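Local coordinates for putative uncharacterized protein lp_3323 (Lactobacillus plantarum, PDB 3DC7) that is of unknown function but is probably an SGNH-type hydrolase that cleaves ester bonds, at residues 24-29 against 85-90; 40-45 against 210-215; 65-70 against 97-102; 110-115 against 164-169. All blocks are in the same frame, centred on the assembly; numbering follows the deposited sequence.

Contact 1 (24-29 against 85-90); sequences PAWLGD and FIAVFG
The amide of L27 donates to the carbonyl of A87, L27 N lying 2.8 Å from A87 O with an N-H...O angle of 166°, while L27 O accepts from the amide of F89. A25 repeats this: its N bonds to F85 O at 2.8 Å, and its O takes the nearly straight bond from A87 N. A25 and L27 each grip the residues before and after their opposite number, which is the parallel pattern. Strands 24-28 and 85-89 are inner strands of the parallel sheet of an SGNH-hydrolase α/β fold, flanked by 56-59 and 132-136. G28 and D29 match the start of the family's GDS signature, whose next residue, a serine, is probably the nucleophile. Beyond G28 the chains draw apart, and a water accepts from D29 N and donates to F89 O, 3.0 Å from the water oxygen.

With CG anti to the carbonyl carbon (chi1 -52°), the W26 indole reaches across so that CE3 touches A87 CB at 3.6 Å, and its NE1 hydrogen-bonds to S55 OG. The edge of F85 meets the six-membered ring in an offset edge-to-face pair, planes at 75°. Replacing W26 by an alanine is likely to leave the F85 edge without its face, open a gap beside A87 and strip S55 of its indole partner. On the reverse face, L27 CD2 and V88 CG2 run side by side, 4.0 Å apart.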
loop_
_atom_site.group_PDB
_atom_site.type_symbol
_atom_site.label_atom_id
_atom_site.label_comp_id
_atom_site.label_asym_id
_atom_site.label_seq_id
_atom_site.Cartn_x
_atom_site.Cartn_y
_atom_site.Cartn_z
ATOM N N PRO A 24 1.302 -25.467 2.356
ATOM C CA PRO A 24 0.858 -24.275 3.088
ATOM C C PRO A 24 0.309 -24.622 4.465
ATOM O O PRO A 24 -0.209 -25.725 4.672
ATOM C CB PRO A 24 -0.267 -23.728 2.217
ATOM C CG PRO A 24 -0.811 -24.933 1.503
ATOM C CD PRO A 24 0.392 -25.801 1.243
ATOM N N ALA A 25 0.421 -23.683 5.397
ATOM C CA ALA A 25 -0.195 -23.830 6.706
ATOM C C ALA A 25 -1.070 -22.601 6.956
ATOM O O ALA A 25 -0.633 -21.467 6.786
ATOM C CB ALA A 25 0.867 -23.968 7.776
ATOM N N TRP A 26 -2.299 -22.844 7.379
ATOM C CA TRP A 26 -3.311 -21.802 7.504
ATOM C C TRP A 26 -3.724 -21.644 8.959
ATOM O O TRP A 26 -4.424 -22.490 9.509
ATOM C CB TRP A 26 -4.518 -22.174 6.642
ATOM C CG TRP A 26 -4.147 -22.508 5.206
ATOM C CD1 TRP A 26 -3.922 -23.752 4.686
ATOM C CD2 TRP A 26 -3.977 -21.584 4.119
ATOM N NE1 TRP A 26 -3.627 -23.665 3.345
ATOM C CE2 TRP A 26 -3.650 -22.347 2.969
ATOM C CE3 TRP A 26 -4.063 -20.188 4.004
ATOM C CZ2 TRP A 26 -3.402 -21.760 1.721
ATOM C CZ3 TRP A 26 -3.823 -19.600 2.745
ATOM C CH2 TRP A 26 -3.496 -20.388 1.631
ATOM N N LEU A 27 -3.264 -20.566 9.589
ATOM C CA LEU A 27 -3.581 -20.301 10.992
ATOM C C LEU A 27 -4.670 -19.247 11.085
ATOM O O LEU A 27 -4.505 -18.143 10.575
ATOM C CB LEU A 27 -2.319 -19.852 11.740
ATOM C CG LEU A 27 -2.407 -19.498 13.229
ATOM C CD1 LEU A 27 -2.769 -20.706 14.084
ATOM C CD2 LEU A 27 -1.095 -18.848 13.712
ATOM N N GLY A 28 -5.787 -19.578 11.728
ATOM C CA GLY A 28 -6.894 -18.630 11.834
ATOM C C GLY A 28 -8.061 -19.012 12.721
ATOM O O GLY A 28 -7.937 -19.821 13.622
ATOM N N ASP A 29 -9.207 -18.398 12.446
ATOM C CA ASP A 29 -10.424 -18.604 13.215
ATOM C C ASP A 29 -11.429 -19.429 12.401
ATOM O O ASP A 29 -11.022 -20.328 11.665
ATOM C CB ASP A 29 -10.994 -17.265 13.715
ATOM C CG ASP A 29 -10.995 -16.166 12.634
ATOM O OD1 ASP A 29 -11.503 -16.409 11.507
ATOM O OD2 ASP A 29 -10.496 -15.044 12.918
ATOM N N PHE A 85 4.781 -22.276 3.376
ATOM C CA PHE A 85 4.032 -21.023 3.371
ATOM C C PHE A 85 3.197 -20.957 4.641
ATOM O O PHE A 85 2.567 -21.944 5.028
ATOM C CB PHE A 85 3.121 -20.942 2.138
ATOM C CG PHE A 85 2.222 -19.716 2.102
ATOM C CD1 PHE A 85 2.762 -18.430 1.985
ATOM C CD2 PHE A 85 0.835 -19.854 2.154
ATOM C CE1 PHE A 85 1.930 -17.299 1.939
ATOM C CE2 PHE A 85 0.001 -18.745 2.113
ATOM C CZ PHE A 85 0.550 -17.454 1.995
ATOM N N ILE A 86 3.202 -19.801 5.292
ATOM C CA ILE A 86 2.375 -19.593 6.470
ATOM C C ILE A 86 1.488 -18.367 6.311
ATOM O O ILE A 86 1.970 -17.255 6.085
ATOM C CB ILE A 86 3.215 -19.490 7.773
ATOM C CG1 ILE A 86 3.974 -20.803 8.010
ATOM C CG2 ILE A 86 2.311 -19.155 8.974
ATOM C CD1 ILE A 86 5.254 -20.655 8.843
ATOM N N ALA A 87 0.190 -18.591 6.440
ATOM C CA ALA A 87 -0.793 -17.528 6.424
ATOM C C ALA A 87 -1.483 -17.419 7.791
ATOM O O ALA A 87 -1.876 -18.431 8.391
ATOM C CB ALA A 87 -1.805 -17.785 5.338
ATOM N N VAL A 88 -1.606 -16.190 8.286
ATOM C CA VAL A 88 -2.360 -15.922 9.508
ATOM C C VAL A 88 -3.553 -15.031 9.203
ATOM O O VAL A 88 -3.408 -13.945 8.634
ATOM C CB VAL A 88 -1.490 -15.290 10.612
ATOM C CG1 VAL A 88 -2.316 -15.046 11.882
ATOM C CG2 VAL A 88 -0.274 -16.173 10.895
ATOM N N PHE A 89 -4.732 -15.509 9.578
ATOM C CA PHE A 89 -5.975 -14.823 9.273
ATOM C C PHE A 89 -6.744 -14.591 10.587
ATOM O O PHE A 89 -7.585 -15.394 10.993
ATOM C CB PHE A 89 -6.758 -15.666 8.258
ATOM C CG PHE A 89 -7.901 -14.944 7.580
ATOM C CD1 PHE A 89 -8.507 -13.833 8.159
ATOM C CD2 PHE A 89 -8.399 -15.419 6.387
ATOM C CE1 PHE A 89 -9.571 -13.204 7.547
ATOM C CE2 PHE A 89 -9.476 -14.795 5.758
ATOM C CZ PHE A 89 -10.059 -13.688 6.335
ATOM N N GLY A 90 -6.426 -13.498 11.268
ATOM C CA GLY A 90 -6.993 -13.240 12.587
ATOM C C GLY A 90 -7.222 -11.777 12.912
ATOM O O GLY A 90 -6.842 -10.892 12.136
HETATM O O HOH W 1 -9.720 -17.241 9.942
#

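Contact 2 (40-45 against 210-215); sequences VHYHDI and RVIARK
Y42 and A213 bring their backbones together, CA to CA 4.7 Å, so the first turn of helix 42-50 sits almost directly against helix 206-223. This is the tight part of the contact. I212 CG2 presses on Y42 CB at 3.6 Å and reaches the ring base at Y42 CG, 3.8 Å away. Y42 carries its ring between its own backbone N and carbonyl carbon (chi1 68°), so that CB faces helix 206-223 while the phenol leads off toward the sheet, where its OH bonds to T32 and its ring meets W26 and F89. The small A213 permits the close approach: its methyl packs on I45 CG2, CB to CG2 3.8 Å.

The outer margin is looser. I45, only partly buried, extends CD1 over the backbone of R210, 3.8 Å from R210 CA. R210 is exposed and modelled in two conformers, so the contact of I45 CD1 with its CG is less certain. Farther along the helix, K215 NZ bonds to H223 O of the second subunit.

The contacts between the segments are carbon against carbon, mostly methyl and methylene groups, with the base of the Y42 ring and the R210 backbone. Polar links come from earlier in the same helix, N206 to V40 N and, weakly, H209 to Y42 N, which is consistent with fit of shape governing how 40-45 lies on 210-215.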
loop_
_atom_site.group_PDB
_atom_site.type_symbol
_atom_site.label_atom_id
_atom_site.label_comp_id
_atom_site.label_asym_id
_atom_site.label_seq_id
_atom_site.Cartn_x
_atom_site.Cartn_y
_atom_site.Cartn_z
ATOM N N VAL A 40 -16.997 -24.346 1.317
ATOM C CA VAL A 40 -15.794 -24.206 0.492
ATOM C C VAL A 40 -15.033 -22.921 0.829
ATOM O O VAL A 40 -15.450 -21.828 0.452
ATOM C CB VAL A 40 -16.120 -24.233 -1.020
ATOM C CG1 VAL A 40 -14.829 -24.236 -1.839
ATOM C CG2 VAL A 40 -16.986 -25.450 -1.375
ATOM N N HIS A 41 -13.915 -23.075 1.528
ATOM C CA HIS A 41 -13.150 -21.950 2.056
ATOM C C HIS A 41 -12.105 -21.453 1.056
ATOM O O HIS A 41 -11.789 -22.135 0.093
ATOM C CB HIS A 41 -12.476 -22.343 3.371
ATOM C CG HIS A 41 -13.432 -22.557 4.504
ATOM N ND1 HIS A 41 -14.152 -23.723 4.660
ATOM C CD2 HIS A 41 -13.778 -21.760 5.541
ATOM C CE1 HIS A 41 -14.901 -23.629 5.744
ATOM N NE2 HIS A 41 -14.697 -22.446 6.295
ATOM N N TYR A 42 -11.567 -20.271 1.297
ATOM C CA TYR A 42 -10.557 -19.699 0.406
ATOM C C TYR A 42 -9.356 -20.645 0.242
ATOM O O TYR A 42 -8.836 -20.805 -0.864
ATOM C CB TYR A 42 -10.102 -18.313 0.895
ATOM C CG TYR A 42 -9.335 -18.375 2.188
ATOM C CD1 TYR A 42 -7.941 -18.481 2.189
ATOM C CD2 TYR A 42 -10.002 -18.380 3.406
ATOM C CE1 TYR A 42 -7.226 -18.582 3.393
ATOM C CE2 TYR A 42 -9.305 -18.473 4.612
ATOM C CZ TYR A 42 -7.919 -18.576 4.597
ATOM O OH TYR A 42 -7.237 -18.661 5.782
ATOM N N HIS A 43 -8.936 -21.284 1.334
ATOM C CA HIS A 43 -7.767 -22.152 1.272
ATOM C C HIS A 43 -8.061 -23.478 0.547
ATOM O O HIS A 43 -7.145 -24.112 0.035
ATOM C CB HIS A 43 -7.162 -22.376 2.656
ATOM C CG HIS A 43 -8.127 -22.920 3.650
ATOM N ND1 HIS A 43 -8.324 -24.274 3.828
ATOM C CD2 HIS A 43 -8.968 -22.295 4.509
ATOM C CE1 HIS A 43 -9.235 -24.460 4.767
ATOM N NE2 HIS A 43 -9.647 -23.275 5.190
ATOM N N ASP A 44 -9.330 -23.879 0.496
ATOM C CA ASP A 44 -9.733 -25.082 -0.235
ATOM C C ASP A 44 -9.646 -24.820 -1.736
ATOM O O ASP A 44 -9.180 -25.673 -2.505
ATOM C CB ASP A 44 -11.151 -25.495 0.152
ATOM C CG ASP A 44 -11.232 -26.065 1.558
ATOM O OD1 ASP A 44 -10.285 -26.763 1.979
ATOM O OD2 ASP A 44 -12.246 -25.825 2.253
ATOM N N ILE A 45 -10.079 -23.625 -2.137
ATOM C CA ILE A 45 -9.893 -23.137 -3.512
ATOM C C ILE A 45 -8.409 -23.093 -3.890
ATOM O O ILE A 45 -8.009 -23.673 -4.895
ATOM C CB ILE A 45 -10.575 -21.758 -3.732
ATOM C CG1 ILE A 45 -12.086 -21.895 -3.538
ATOM C CG2 ILE A 45 -10.264 -21.203 -5.146
ATOM C CD1 ILE A 45 -12.786 -20.620 -3.127
ATOM N N ARG A 210 -14.812 -17.224 -2.519
ATOM C CA ARG A 210 -14.260 -17.170 -3.870
ATOM C C ARG A 210 -13.542 -15.838 -4.085
ATOM O O ARG A 210 -12.453 -15.781 -4.673
ATOM C CB ARG A 210 -15.362 -17.371 -4.910
ATOM C CG ARG A 210 -15.835 -18.809 -5.011
ATOM C CD ARG A 210 -16.637 -19.057 -6.276
ATOM N NE ARG A 210 -17.939 -18.394 -6.272
ATOM C CZ ARG A 210 -19.015 -18.843 -5.632
ATOM N NH1 ARG A 210 -18.961 -19.961 -4.916
ATOM N NH2 ARG A 210 -20.152 -18.167 -5.703
ATOM N N VAL A 211 -14.171 -14.768 -3.596
ATOM C CA VAL A 211 -13.585 -13.418 -3.660
ATOM C C VAL A 211 -12.253 -13.400 -2.908
ATOM O O VAL A 211 -11.240 -12.947 -3.445
ATOM C CB VAL A 211 -14.541 -12.326 -3.096
ATOM C CG1 VAL A 211 -13.811 -11.000 -2.893
ATOM C CG2 VAL A 211 -15.736 -12.118 -4.019
ATOM N N ILE A 212 -12.258 -13.913 -1.679
ATOM C CA ILE A 212 -11.064 -13.918 -0.834
ATOM C C ILE A 212 -9.898 -14.668 -1.479
ATOM O O ILE A 212 -8.763 -14.200 -1.439
ATOM C CB ILE A 212 -11.381 -14.478 0.579
ATOM C CG1 ILE A 212 -12.237 -13.471 1.349
ATOM C CG2 ILE A 212 -10.090 -14.785 1.349
ATOM C CD1 ILE A 212 -12.895 -14.039 2.582
ATOM N N ALA A 213 -10.194 -15.815 -2.087
ATOM C CA ALA A 213 -9.218 -16.609 -2.832
ATOM C C ALA A 213 -8.591 -15.825 -3.976
ATOM O O ALA A 213 -7.371 -15.856 -4.165
ATOM C CB ALA A 213 -9.869 -17.882 -3.354
ATOM N N ARG A 214 -9.422 -15.118 -4.734
ATOM C CA ARG A 214 -8.936 -14.252 -5.808
ATOM C C ARG A 214 -8.050 -13.127 -5.261
ATOM O O ARG A 214 -6.985 -12.854 -5.799
ATOM C CB ARG A 214 -10.105 -13.679 -6.597
ATOM C CG ARG A 214 -10.865 -14.735 -7.392
ATOM C CD ARG A 214 -11.826 -14.109 -8.394
ATOM N NE ARG A 214 -12.986 -13.480 -7.764
ATOM C CZ ARG A 214 -14.219 -13.989 -7.759
ATOM N NH1 ARG A 214 -14.486 -15.151 -8.352
ATOM N NH2 ARG A 214 -15.195 -13.321 -7.169
ATOM N N LYS A 215 -8.476 -12.506 -4.169
ATOM C CA LYS A 215 -7.719 -11.402 -3.576
ATOM C C LYS A 215 -6.377 -11.883 -3.063
ATOM O O LYS A 215 -5.376 -11.194 -3.221
ATOM C CB LYS A 215 -8.520 -10.713 -2.461
ATOM C CG LYS A 215 -9.692 -9.866 -2.979
ATOM C CD LYS A 215 -9.214 -8.696 -3.854
ATOM C CE LYS A 215 -10.377 -8.040 -4.622
ATOM N NZ LYS A 215 -10.505 -8.545 -6.028
#

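Contact 3 (65-70 against 97-102); sequences IGSRYD and RDQPLG
R97 runs extended from CB to CD and then bends at chi3 (83°), a turn that lays its guanidinium flat over the ring of Y69, whose CG stands anti to its carbonyl carbon. The stacking follows from the geometry: the planes are 7° apart, and R97 CZ lies 3.4 Å from the centroid of the Y69 ring, practically on its normal. The three nitrogens spread over the ring, NH1 of R97 sitting 3.3 Å from Y69 CG and NH2 of R97 3.4 Å from Y69 CE2. This is a cation-pi contact, and the same R97 NH1 keeps a hydrogen bond to G62 O, which helps fix the rotation of the group. A leucine at Y69 would probably rob the R97 guanidinium of its flat aromatic platform, leaving that charge with less to hold it in this plane.

R68 is held less firmly. Its chain folds at chi2 and chi3 to bring NH1 to D98 O, 3.2 Å away in a weak bond bent to 126°. A water bridges the same two atoms, donating to D98 O at 2.9 Å and accepting weakly from R68 NH1. R97 O lies over the face of the R68 guanidinium without a bond. D98, with positive phi, is the C-prime residue of the Schellman motif ending helix 92-96, and its carboxylate bonds to S147.

Thus the loop between strand 56-59 and helix 72-75 meets the loop leaving helix 92-96, whose D94 also takes the amides of I65 and G66, while I65 packs on helix 112-126 and L101 on helices 112-126 and 159-173.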
loop_
_atom_site.group_PDB
_atom_site.type_symbol
_atom_site.label_atom_id
_atom_site.label_comp_id
_atom_site.label_asym_id
_atom_site.label_seq_id
_atom_site.Cartn_x
_atom_site.Cartn_y
_atom_site.Cartn_z
ATOM N N ILE A 65 -6.236 -13.704 18.439
ATOM C CA ILE A 65 -4.766 -13.701 18.429
ATOM C C ILE A 65 -4.265 -13.645 19.878
ATOM O O ILE A 65 -3.326 -14.348 20.251
ATOM C CB ILE A 65 -4.206 -12.532 17.598
ATOM C CG1 ILE A 65 -4.463 -12.779 16.106
ATOM C CG2 ILE A 65 -2.717 -12.364 17.861
ATOM C CD1 ILE A 65 -4.130 -11.617 15.218
ATOM N N GLY A 66 -4.924 -12.814 20.684
ATOM C CA GLY A 66 -4.596 -12.680 22.099
ATOM C C GLY A 66 -5.160 -13.772 22.996
ATOM O O GLY A 66 -5.776 -14.750 22.523
ATOM N N SER A 67 -4.981 -13.567 24.301
ATOM C CA SER A 67 -5.276 -14.569 25.322
ATOM C C SER A 67 -6.721 -15.058 25.511
ATOM O O SER A 67 -6.929 -16.084 26.169
ATOM C CB SER A 67 -4.763 -14.067 26.666
ATOM O OG SER A 67 -5.530 -12.960 27.095
ATOM N N ARG A 68 -7.703 -14.352 24.947
ATOM C CA ARG A 68 -9.110 -14.542 25.324
ATOM C C ARG A 68 -9.677 -15.905 24.950
ATOM O O ARG A 68 -10.371 -16.525 25.761
ATOM C CB ARG A 68 -9.998 -13.442 24.732
ATOM C CG ARG A 68 -9.815 -12.043 25.333
ATOM C CD ARG A 68 -10.598 -11.792 26.620
ATOM N NE ARG A 68 -11.872 -12.501 26.665
ATOM C CZ ARG A 68 -13.065 -11.927 26.775
ATOM N NH1 ARG A 68 -13.183 -10.608 26.860
ATOM N NH2 ARG A 68 -14.149 -12.685 26.803
ATOM N N TYR A 69 -9.372 -16.364 23.732
ATOM C CA TYR A 69 -9.902 -17.621 23.179
ATOM C C TYR A 69 -8.886 -18.337 22.278
ATOM O O TYR A 69 -8.606 -17.862 21.181
ATOM C CB TYR A 69 -11.162 -17.332 22.354
ATOM C CG TYR A 69 -12.325 -16.798 23.145
ATOM C CD1 TYR A 69 -12.599 -15.436 23.194
ATOM C CD2 TYR A 69 -13.154 -17.665 23.854
ATOM C CE1 TYR A 69 -13.690 -14.939 23.931
ATOM C CE2 TYR A 69 -14.233 -17.185 24.587
ATOM C CZ TYR A 69 -14.496 -15.830 24.620
ATOM O OH TYR A 69 -15.571 -15.391 25.358
ATOM N N ASP A 70 -8.361 -19.482 22.723
ATOM C CA ASP A 70 -7.450 -20.301 21.910
ATOM C C ASP A 70 -6.375 -19.486 21.205
ATOM O O ASP A 70 -6.251 -19.562 19.974
ATOM C CB ASP A 70 -8.237 -21.089 20.849
ATOM C CG ASP A 70 -9.068 -22.202 21.447
ATOM O OD1 ASP A 70 -10.322 -22.141 21.349
ATOM O OD2 ASP A 70 -8.464 -23.137 22.019
ATOM N N ARG A 97 -14.841 -10.052 20.184
ATOM C CA ARG A 97 -14.959 -10.697 21.488
ATOM C C ARG A 97 -14.180 -9.929 22.568
ATOM O O ARG A 97 -13.835 -10.476 23.616
ATOM C CB ARG A 97 -14.547 -12.168 21.400
ATOM C CG ARG A 97 -15.166 -12.891 20.197
ATOM C CD ARG A 97 -14.837 -14.370 20.172
ATOM N NE ARG A 97 -15.747 -15.130 21.020
ATOM C CZ ARG A 97 -15.638 -16.430 21.275
ATOM N NH1 ARG A 97 -14.633 -17.129 20.768
ATOM N NH2 ARG A 97 -16.522 -17.031 22.071
ATOM N N ASP A 98 -13.909 -8.656 22.295
ATOM C CA ASP A 98 -13.373 -7.738 23.289
ATOM C C ASP A 98 -12.011 -8.155 23.867
ATOM O O ASP A 98 -11.840 -8.246 25.091
ATOM C CB ASP A 98 -14.425 -7.475 24.402
ATOM C CG ASP A 98 -15.710 -6.816 23.865
ATOM O OD1 ASP A 98 -15.596 -5.931 22.990
ATOM O OD2 ASP A 98 -16.832 -7.158 24.321
ATOM N N GLN A 99 -11.037 -8.397 22.992
ATOM C CA GLN A 99 -9.635 -8.476 23.430
ATOM C C GLN A 99 -9.139 -7.050 23.693
ATOM O O GLN A 99 -9.250 -6.195 22.816
ATOM C CB GLN A 99 -8.767 -9.167 22.371
ATOM C CG GLN A 99 -7.283 -9.378 22.743
ATOM C CD GLN A 99 -7.082 -10.484 23.766
ATOM O OE1 GLN A 99 -6.563 -10.254 24.873
ATOM N NE2 GLN A 99 -7.507 -11.694 23.411
ATOM N N PRO A 100 -8.609 -6.771 24.910
ATOM C CA PRO A 100 -8.066 -5.419 25.083
ATOM C C PRO A 100 -7.078 -5.141 23.962
ATOM O O PRO A 100 -6.320 -6.040 23.571
ATOM C CB PRO A 100 -7.355 -5.487 26.440
ATOM C CG PRO A 100 -8.122 -6.553 27.193
ATOM C CD PRO A 100 -8.456 -7.587 26.133
ATOM N N LEU A 101 -7.125 -3.932 23.419
ATOM C CA LEU A 101 -6.264 -3.565 22.302
ATOM C C LEU A 101 -4.820 -3.378 22.751
ATOM O O LEU A 101 -3.884 -3.841 22.091
ATOM C CB LEU A 101 -6.774 -2.297 21.620
ATOM C CG LEU A 101 -5.994 -1.811 20.398
ATOM C CD1 LEU A 101 -6.033 -2.825 19.279
ATOM C CD2 LEU A 101 -6.517 -0.468 19.941
ATOM N N GLY A 102 -4.642 -2.711 23.885
ATOM C CA GLY A 102 -3.321 -2.388 24.355
ATOM C C GLY A 102 -2.738 -1.265 23.529
ATOM O O GLY A 102 -3.460 -0.512 22.879
HETATM O O HOH W 2 -12.360 -7.776 27.871
#

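Contact 4 (110-115 against 164-169); sequences TTFYGA and AAIAQM
Helix 112-126 begins against the middle of helix 159-173, two helices packed beside the sheet of the α/β fold, and its first two residues make the contact. T111 is the N-cap, its OG1 accepting from G114 N, so F112 and Y113 stand in the first turn with their rings turned to the other helix.

A165 fits between these rings. Its methyl lies over the face of Y113, CB 3.7 Å from the ring centroid and 21° off the normal, a CH-pi contact, and it meets F112 at the edge, CB to CD2 3.7 Å. F112, with CG anti to the backbone N (chi1 -170°), reaches on to I166, where its CZ touches CG1 at 3.6 Å. M169, a selenomethionine, lies beside Y113 at CD1: its CG approaches that atom at 3.8 Å, and SE lies at the ring edge, 5.4 Å from the centroid, a Met-aromatic contact.

The polar bond of the pair is at the end of Y113, whose OH donates to Q168 OE1 over 2.9 Å. The hydroxyl comes from above the amide, 42° out of the carbonyl plane, so no lone pair is aimed at it. Q168 is extended beyond CG and exposed, whereas F112, Y113, A165, I166 and M169 are buried.

The chemistry implies a mainly apolar joint, aromatic rings around an alanine methyl, with one hydrogen bond at the solvent margin, which gives the phenol hydroxyl a partner and probably helps fix the position of the Q168 amide.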
loop_
_atom_site.group_PDB
_atom_site.type_symbol
_atom_site.label_atom_id
_atom_site.label_comp_id
_atom_site.label_asym_id
_atom_site.label_seq_id
_atom_site.Cartn_x
_atom_site.Cartn_y
_atom_site.Cartn_z
ATOM N N THR A 110 -1.763 -10.563 26.821
ATOM C CA THR A 110 -2.888 -9.917 27.485
ATOM C C THR A 110 -3.583 -8.886 26.582
ATOM O O THR A 110 -4.788 -8.656 26.701
ATOM C CB THR A 110 -2.413 -9.329 28.856
ATOM O OG1 THR A 110 -3.019 -10.072 29.920
ATOM C CG2 THR A 110 -2.737 -7.850 29.023
ATOM N N THR A 111 -2.816 -8.285 25.670
ATOM C CA THR A 111 -3.362 -7.283 24.762
ATOM C C THR A 111 -3.151 -7.707 23.321
ATOM O O THR A 111 -2.313 -8.567 23.034
ATOM C CB THR A 111 -2.752 -5.874 24.993
ATOM O OG1 THR A 111 -1.340 -5.900 24.758
ATOM C CG2 THR A 111 -3.033 -5.367 26.417
ATOM N N PHE A 112 -3.909 -7.101 22.419
ATOM C CA PHE A 112 -3.813 -7.417 20.991
ATOM C C PHE A 112 -2.423 -7.098 20.443
ATOM O O PHE A 112 -1.862 -7.878 19.691
ATOM C CB PHE A 112 -4.877 -6.648 20.212
ATOM C CG PHE A 112 -5.014 -7.082 18.780
ATOM C CD1 PHE A 112 -5.349 -8.395 18.462
ATOM C CD2 PHE A 112 -4.831 -6.173 17.750
ATOM C CE1 PHE A 112 -5.491 -8.791 17.138
ATOM C CE2 PHE A 112 -4.976 -6.568 16.419
ATOM C CZ PHE A 112 -5.300 -7.880 16.119
ATOM N N TYR A 113 -1.879 -5.952 20.835
ATOM C CA TYR A 113 -0.541 -5.530 20.410
ATOM C C TYR A 113 0.554 -6.452 20.921
ATOM O O TYR A 113 1.461 -6.833 20.172
ATOM C CB TYR A 113 -0.253 -4.118 20.890
ATOM C CG TYR A 113 -0.685 -3.015 19.962
ATOM C CD1 TYR A 113 0.074 -2.684 18.822
ATOM C CD2 TYR A 113 -1.817 -2.252 20.242
ATOM C CE1 TYR A 113 -0.308 -1.629 17.979
ATOM C CE2 TYR A 113 -2.212 -1.206 19.406
ATOM C CZ TYR A 113 -1.456 -0.904 18.284
ATOM O OH TYR A 113 -1.851 0.131 17.477
ATOM N N GLY A 114 0.467 -6.806 22.203
ATOM C CA GLY A 114 1.399 -7.745 22.808
ATOM C C GLY A 114 1.327 -9.113 22.168
ATOM O O GLY A 114 2.353 -9.750 21.945
ATOM N N ALA A 115 0.121 -9.566 21.845
ATOM C CA ALA A 115 -0.036 -10.894 21.255
ATOM C C ALA A 115 0.490 -10.979 19.810
ATOM O O ALA A 115 1.127 -11.972 19.456
ATOM C CB ALA A 115 -1.451 -11.369 21.362
ATOM N N ALA A 164 -5.384 -1.392 12.262
ATOM C CA ALA A 164 -4.171 -0.561 12.314
ATOM C C ALA A 164 -3.037 -1.185 13.136
ATOM O O ALA A 164 -1.858 -1.063 12.771
ATOM C CB ALA A 164 -4.492 0.839 12.829
ATOM N N ALA A 165 -3.394 -1.857 14.233
ATOM C CA ALA A 165 -2.430 -2.598 15.058
ATOM C C ALA A 165 -1.701 -3.674 14.233
ATOM O O ALA A 165 -0.468 -3.768 14.268
ATOM C CB ALA A 165 -3.132 -3.218 16.287
ATOM N N ILE A 166 -2.461 -4.475 13.493
ATOM C CA ILE A 166 -1.897 -5.457 12.556
ATOM C C ILE A 166 -0.956 -4.810 11.521
ATOM O O ILE A 166 0.180 -5.276 11.317
ATOM C CB ILE A 166 -3.017 -6.285 11.868
ATOM C CG1 ILE A 166 -3.749 -7.151 12.913
ATOM C CG2 ILE A 166 -2.442 -7.184 10.792
ATOM C CD1 ILE A 166 -5.110 -7.660 12.469
ATOM N N ALA A 167 -1.410 -3.730 10.881
ATOM C CA ALA A 167 -0.548 -3.024 9.923
ATOM C C ALA A 167 0.750 -2.551 10.591
ATOM O O ALA A 167 1.835 -2.816 10.070
ATOM C CB ALA A 167 -1.274 -1.884 9.268
ATOM N N GLN A 168 0.653 -1.894 11.753
ATOM C CA GLN A 168 1.862 -1.416 12.450
ATOM C C GLN A 168 2.797 -2.536 12.897
ATOM O O GLN A 168 3.999 -2.458 12.651
ATOM C CB GLN A 168 1.526 -0.542 13.657
ATOM C CG GLN A 168 0.798 0.768 13.324
ATOM C CD GLN A 168 0.028 1.330 14.529
ATOM O OE1 GLN A 168 0.327 0.998 15.687
ATOM N NE2 GLN A 168 -0.966 2.193 14.255
HETATM N N MSE A 169 2.261 -3.551 13.557
HETATM C CA MSE A 169 3.072 -4.667 14.064
HETATM C C MSE A 169 3.686 -5.514 12.955
HETATM O O MSE A 169 4.841 -5.886 13.059
HETATM C CB MSE A 169 2.280 -5.577 15.008
HETATM C CG MSE A 169 1.893 -4.932 16.319
HETATM SE SE MSE A 169 3.454 -4.213 17.240
HETATM C CE MSE A 169 4.513 -5.822 17.472
#

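Contact 1 joins two inner strands of the parallel sheet. Contact 2, whose centre is 13 Å from that of contact 1, packs helices 42-50 and 206-223 and reaches the sheet where Y42 and H43 meet W26. Contacts 3 and 4 lie across the chain's centre from contact 2, about 26 and 25 Å from it between centres. They are neighbours, 10 Å apart, tied by probable backbone bonds from F112 N and Y113 N to P100 O and L101 O. Along the chain, contacts 3 and 4 are nested within the loop that contact 2 closes, while contact 1 crosses both 2 and 3. Early and late chain, 40-45 and 210-215, thus pack together beside one parallel sheet.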